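Local coordinates for protein pyrrolidone-carboxylate peptidase (Pyrococcus furiosus, PDB 1X10) that removes an N-terminal pyroglutamyl (5-oxoprolyl) residue from peptides as a cysteine peptidase of family C15, working as a homotetramer, at residues Ala75-Arg80 with Pro130-Asn135; Val67-Gly72 with Val167-Glu172. The protein carries 3 engineered substitutions. All blocks are in the same frame, centred on the assembly; numbering follows the deposited sequence.

Contact 1: residues Ala75-Arg80 with Pro130-Asn135; sequences AISIER and PAYISN
Ile76 to Glu79 and Ala131 to Ser134 run side by side as neighbouring parallel strands in the mixed sheet of the alpha/beta pyroglutamyl peptidase fold. Four parallel bridges set the register, and the short strand axes are inclined by 32°. The backbone ladder runs from Ile76 N to Pro130 O (3.0 Å) as far as Arg80 N to Ser134 O.

On the face of Ser77 and Glu79 the main bump is the Tyr132 ring. With chi1 at 66° its CG stands between the backbone N and the carbonyl carbon, and the ring folds over the neighbouring strand. Ser77 CB lies over one ring face, 4.0 Å from the centroid and displaced toward the rim, in a CH-pi contact. Ala75 CB fills a notch, resting on Pro130 O at 3.4 Å with Pro130 CB (3.8 Å) and Tyr132 CD2 beside it. Ile178 of a second subunit packs on Tyr132.

The other face is aliphatic: Ile76 CB meets Ala131 CB at 3.8 Å, while Ile78 and Ile133 pack loosely through their CD1 methyls and against helix 117-126. Beyond them Arg80 CD lies 3.1 Å from Asn135 ND2, which sits at the edge of the guanidinium; NH1 and ND2 are both donors and do not bond, and NH1 touches Ile133 CG2. Arg80 NH2 forms salt bridges with Asp100 and Asp87 of a third subunit.

Active-site Glu79 bends at chi2, bringing its carboxylate to Ser134. OE1 forms a salt bridge with Arg73 NH2 and accepts a hydrogen bond from His166 ND1, while OE2 lies 2.8 Å from Ser134 OG and 3.2 Å from Ser134 CB.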
loop_
_atom_site.group_PDB
_atom_site.type_symbol
_atom_site.label_atom_id
_atom_site.label_comp_id
_atom_site.label_asym_id
_atom_site.label_seq_id
_atom_site.Cartn_x
_atom_site.Cartn_y
_atom_site.Cartn_z
ATOM N N ALA A 75 9.023 -5.447 6.795
ATOM C CA ALA A 75 10.345 -5.949 7.113
ATOM C C ALA A 75 10.741 -5.512 8.511
ATOM O O ALA A 75 10.044 -4.716 9.146
ATOM C CB ALA A 75 11.353 -5.423 6.099
ATOM N N ILE A 76 11.858 -6.050 8.992
ATOM C CA ILE A 76 12.366 -5.685 10.309
ATOM C C ILE A 76 12.728 -4.208 10.245
ATOM O O ILE A 76 13.327 -3.750 9.266
ATOM C CB ILE A 76 13.646 -6.478 10.665
ATOM C CG1 ILE A 76 13.334 -7.976 10.779
ATOM C CG2 ILE A 76 14.249 -5.938 11.968
ATOM C CD1 ILE A 76 12.351 -8.337 11.894
ATOM N N SER A 77 12.355 -3.445 11.262
ATOM C CA SER A 77 12.699 -2.036 11.273
ATOM C C SER A 77 13.400 -1.674 12.569
ATOM O O SER A 77 12.969 -2.058 13.658
ATOM C CB SER A 77 11.456 -1.154 11.060
ATOM O OG SER A 77 10.422 -1.454 11.976
ATOM N N ILE A 78 14.497 -0.943 12.429
ATOM C CA ILE A 78 15.302 -0.508 13.564
ATOM C C ILE A 78 15.040 0.982 13.760
ATOM O O ILE A 78 15.291 1.787 12.862
ATOM C CB ILE A 78 16.791 -0.760 13.276
ATOM C CG1 ILE A 78 16.985 -2.234 12.884
ATOM C CG2 ILE A 78 17.624 -0.424 14.506
ATOM C CD1 ILE A 78 18.276 -2.518 12.110
ATOM N N GLU A 79 14.519 1.334 14.933
ATOM C CA GLU A 79 14.172 2.716 15.246
ATOM C C GLU A 79 15.372 3.628 15.487
ATOM O O GLU A 79 16.244 3.350 16.309
ATOM C CB GLU A 79 13.232 2.753 16.457
ATOM C CG GLU A 79 11.961 1.919 16.282
ATOM C CD GLU A 79 11.090 2.399 15.126
ATOM O OE1 GLU A 79 10.187 1.639 14.701
ATOM O OE2 GLU A 79 11.297 3.535 14.645
ATOM N N ARG A 80 15.392 4.731 14.757
ATOM C CA ARG A 80 16.469 5.699 14.862
ATOM C C ARG A 80 16.270 6.684 16.003
ATOM O O ARG A 80 17.234 7.104 16.649
ATOM C CB ARG A 80 16.574 6.481 13.552
ATOM C CG ARG A 80 17.682 7.520 13.507
ATOM C CD ARG A 80 17.742 8.154 12.121
ATOM N NE ARG A 80 19.072 8.009 11.540
ATOM C CZ ARG A 80 19.314 7.544 10.323
ATOM N NH1 ARG A 80 18.316 7.170 9.538
ATOM N NH2 ARG A 80 20.561 7.452 9.895
ATOM N N PRO A 130 15.330 -8.993 5.424
ATOM C CA PRO A 130 15.009 -7.610 5.058
ATOM C C PRO A 130 14.842 -6.727 6.294
ATOM O O PRO A 130 14.129 -7.076 7.242
ATOM C CB PRO A 130 13.724 -7.746 4.236
ATOM C CG PRO A 130 13.160 -9.077 4.646
ATOM C CD PRO A 130 14.370 -9.941 4.837
ATOM N N ALA A 131 15.519 -5.587 6.283
ATOM C CA ALA A 131 15.467 -4.663 7.403
ATOM C C ALA A 131 15.803 -3.257 6.935
ATOM O O ALA A 131 16.539 -3.072 5.960
ATOM C CB ALA A 131 16.456 -5.105 8.488
ATOM N N TYR A 132 15.257 -2.265 7.625
ATOM C CA TYR A 132 15.523 -0.876 7.289
ATOM C C TYR A 132 15.462 -0.030 8.558
ATOM O O TYR A 132 15.017 -0.505 9.615
ATOM C CB TYR A 132 14.511 -0.378 6.252
ATOM C CG TYR A 132 13.088 -0.310 6.747
ATOM C CD1 TYR A 132 12.561 0.879 7.247
ATOM C CD2 TYR A 132 12.261 -1.434 6.705
ATOM C CE1 TYR A 132 11.245 0.951 7.694
ATOM C CE2 TYR A 132 10.946 -1.373 7.147
ATOM C CZ TYR A 132 10.446 -0.175 7.640
ATOM O OH TYR A 132 9.145 -0.103 8.072
ATOM N N ILE A 133 15.930 1.209 8.460
ATOM C CA ILE A 133 15.922 2.113 9.599
ATOM C C ILE A 133 14.633 2.926 9.568
ATOM O O ILE A 133 14.321 3.571 8.569
ATOM C CB ILE A 133 17.137 3.091 9.571
ATOM C CG1 ILE A 133 18.429 2.395 10.036
ATOM C CG2 ILE A 133 16.903 4.236 10.562
ATOM C CD1 ILE A 133 18.618 0.996 9.554
ATOM N N SER A 134 13.883 2.880 10.665
ATOM C CA SER A 134 12.639 3.632 10.781
ATOM C C SER A 134 12.937 4.941 11.505
ATOM O O SER A 134 13.724 4.968 12.457
ATOM C CB SER A 134 11.600 2.828 11.571
ATOM O OG SER A 134 10.505 3.643 11.944
ATOM N N ASN A 135 12.303 6.025 11.054
ATOM C CA ASN A 135 12.524 7.330 11.661
ATOM C C ASN A 135 11.410 7.773 12.606
ATOM O O ASN A 135 11.383 8.916 13.072
ATOM C CB ASN A 135 12.773 8.359 10.564
ATOM C CG ASN A 135 14.058 8.078 9.817
ATOM O OD1 ASN A 135 14.108 8.147 8.587
ATOM N ND2 ASN A 135 15.107 7.753 10.561
#

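Contact 2: residues Val67-Gly72 with Val167-Glu172; sequences VGLAPG and VPYIPE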
loop_
_atom_site.group_PDB
_atom_site.type_symbol
_atom_site.label_atom_id
_atom_site.label_comp_id
_atom_site.label_asym_id
_atom_site.label_seq_id
_atom_site.Cartn_x
_atom_site.Cartn_y
_atom_site.Cartn_z
ATOM N N VAL A 67 11.630 -4.708 21.872
ATOM C CA VAL A 67 10.998 -5.180 20.648
ATOM C C VAL A 67 9.484 -5.003 20.682
ATOM O O VAL A 67 8.847 -5.159 21.723
ATOM C CB VAL A 67 11.332 -6.673 20.423
ATOM C CG1 VAL A 67 10.970 -7.093 19.007
ATOM C CG2 VAL A 67 12.821 -6.919 20.695
ATOM N N GLY A 68 8.917 -4.673 19.529
ATOM C CA GLY A 68 7.484 -4.482 19.445
ATOM C C GLY A 68 6.923 -4.909 18.103
ATOM O O GLY A 68 7.663 -5.097 17.133
ATOM N N LEU A 69 5.605 -5.071 18.061
ATOM C CA LEU A 69 4.906 -5.459 16.849
ATOM C C LEU A 69 4.531 -4.176 16.101
ATOM O O LEU A 69 4.056 -3.215 16.710
ATOM C CB LEU A 69 3.635 -6.229 17.220
ATOM C CG LEU A 69 2.904 -7.173 16.255
ATOM C CD1 LEU A 69 1.419 -6.890 16.356
ATOM C CD2 LEU A 69 3.390 -7.032 14.829
ATOM N N ALA A 70 4.750 -4.158 14.789
ATOM C CA ALA A 70 4.401 -2.999 13.964
ATOM C C ALA A 70 3.476 -3.467 12.848
ATOM O O ALA A 70 3.921 -3.774 11.737
ATOM C CB ALA A 70 5.650 -2.365 13.371
ATOM N N PRO A 71 2.170 -3.540 13.132
ATOM C CA PRO A 71 1.188 -3.978 12.137
ATOM C C PRO A 71 1.334 -3.230 10.814
ATOM O O PRO A 71 1.368 -2.003 10.794
ATOM C CB PRO A 71 -0.147 -3.677 12.815
ATOM C CG PRO A 71 0.168 -3.851 14.272
ATOM C CD PRO A 71 1.506 -3.155 14.391
ATOM N N GLY A 72 1.430 -3.969 9.713
ATOM C CA GLY A 72 1.537 -3.320 8.417
ATOM C C GLY A 72 2.940 -3.219 7.846
ATOM O O GLY A 72 3.107 -3.156 6.624
ATOM N N VAL A 167 8.880 -5.565 14.608
ATOM C CA VAL A 167 8.762 -6.717 13.727
ATOM C C VAL A 167 7.377 -6.718 13.093
ATOM O O VAL A 167 6.422 -6.199 13.665
ATOM C CB VAL A 167 8.961 -8.058 14.489
ATOM C CG1 VAL A 167 10.294 -8.039 15.240
ATOM C CG2 VAL A 167 7.794 -8.310 15.447
ATOM N N PRO A 168 7.259 -7.286 11.886
ATOM C CA PRO A 168 5.966 -7.341 11.200
ATOM C C PRO A 168 5.087 -8.392 11.867
ATOM O O PRO A 168 5.520 -9.086 12.790
ATOM C CB PRO A 168 6.343 -7.772 9.779
ATOM C CG PRO A 168 7.786 -7.354 9.636
ATOM C CD PRO A 168 8.352 -7.694 10.986
ATOM N N TYR A 169 3.848 -8.494 11.403
ATOM C CA TYR A 169 2.931 -9.518 11.895
ATOM C C TYR A 169 3.592 -10.833 11.487
ATOM O O TYR A 169 4.318 -10.865 10.490
ATOM C CB TYR A 169 1.616 -9.494 11.115
ATOM C CG TYR A 169 0.578 -8.478 11.502
ATOM C CD1 TYR A 169 -0.005 -8.488 12.771
ATOM C CD2 TYR A 169 0.085 -7.580 10.555
ATOM C CE1 TYR A 169 -1.064 -7.632 13.080
ATOM C CE2 TYR A 169 -0.972 -6.730 10.851
ATOM C CZ TYR A 169 -1.543 -6.763 12.108
ATOM O OH TYR A 169 -2.610 -5.942 12.382
ATOM N N ILE A 170 3.360 -11.910 12.234
ATOM C CA ILE A 170 3.868 -13.199 11.780
ATOM C C ILE A 170 2.665 -13.740 10.993
ATOM O O ILE A 170 1.526 -13.345 11.260
ATOM C CB ILE A 170 4.257 -14.156 12.936
ATOM C CG1 ILE A 170 3.101 -14.338 13.916
ATOM C CG2 ILE A 170 5.495 -13.621 13.640
ATOM C CD1 ILE A 170 3.404 -15.370 14.999
ATOM N N PRO A 171 2.897 -14.627 10.008
ATOM C CA PRO A 171 1.843 -15.210 9.163
ATOM C C PRO A 171 0.509 -15.611 9.793
ATOM O O PRO A 171 -0.549 -15.255 9.273
ATOM C CB PRO A 171 2.550 -16.392 8.499
ATOM C CG PRO A 171 3.948 -15.858 8.326
ATOM C CD PRO A 171 4.208 -15.222 9.682
ATOM N N GLU A 172 0.543 -16.347 10.897
ATOM C CA GLU A 172 -0.700 -16.781 11.529
ATOM C C GLU A 172 -1.617 -15.633 11.942
ATOM O O GLU A 172 -2.827 -15.822 12.077
ATOM C CB GLU A 172 -0.407 -17.664 12.741
ATOM C CG GLU A 172 0.490 -17.025 13.777
ATOM C CD GLU A 172 0.909 -18.008 14.850
ATOM O OE1 GLU A 172 0.153 -18.185 15.834
ATOM O OE2 GLU A 172 1.992 -18.615 14.698
HETATM O O HOH W 1 3.023 -6.567 9.224
#
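Gly68 and Ala70 grip Val167 through its two backbone polar atoms: Val167 N gives a hydrogen bond to Gly68 O (2.8 Å, N-H...O 160°), and Ala70 N gives one to Val167 O (2.9 Å). These bonds flank the parallel bridge of Leu69 with Val167.

Side chains extend the contact past the last strand pairing. Leu69 CD2 rests 3.4 Å from Val167 O, while CD1 meets Tyr169 CD1 at 4.2 Å. The tyrosine crosses Pro71 at about a right angle: Pro71 CA lies over one ring face, 4.0 Å from the centroid in a CH-pi contact, and Pro71 CB touches CZ of Tyr169 at 3.5 Å. Chi1 of -81°, with CG anti to the carbonyl carbon, turns the Tyr169 ring toward Pro71. One water accepts from Tyr169 N at 3.0 Å and, weakly, from Gly72 N.

Further out, Thr19 of helix 18-26 touches both Val67 and Val167, helix 189-206 packs on the same pair, and Tyr169 OH has a weak hydrogen bond with Lys177 NZ. The arrangement is that of loops leaving the C-terminal ends of adjacent parallel strands in an alpha/beta sheet, here beside active-site His166.

Both contacts reach the same mixed sheet, their centres about 12 Å apart. Strands 63-69 and 76-83 are consecutive in the chain, yet both pair with strand 161-167, the first in parallel and the second antiparallel; this shared strand sets them side by side. They meet directly where Ile76 CD1 packs 3.9 Å from Val167 CG1 and Ala75 O lies 3.5 Å from Pro168 CG. His166, just before Val167, joins them at the active site: between nearest side-chain atoms it is about 3 Å from Glu79 in contact 1 and about 4 Å from Ala70 in contact 2. The third active-site position, here engineered Ser142, lies about 7 Å from Glu79, measured likewise.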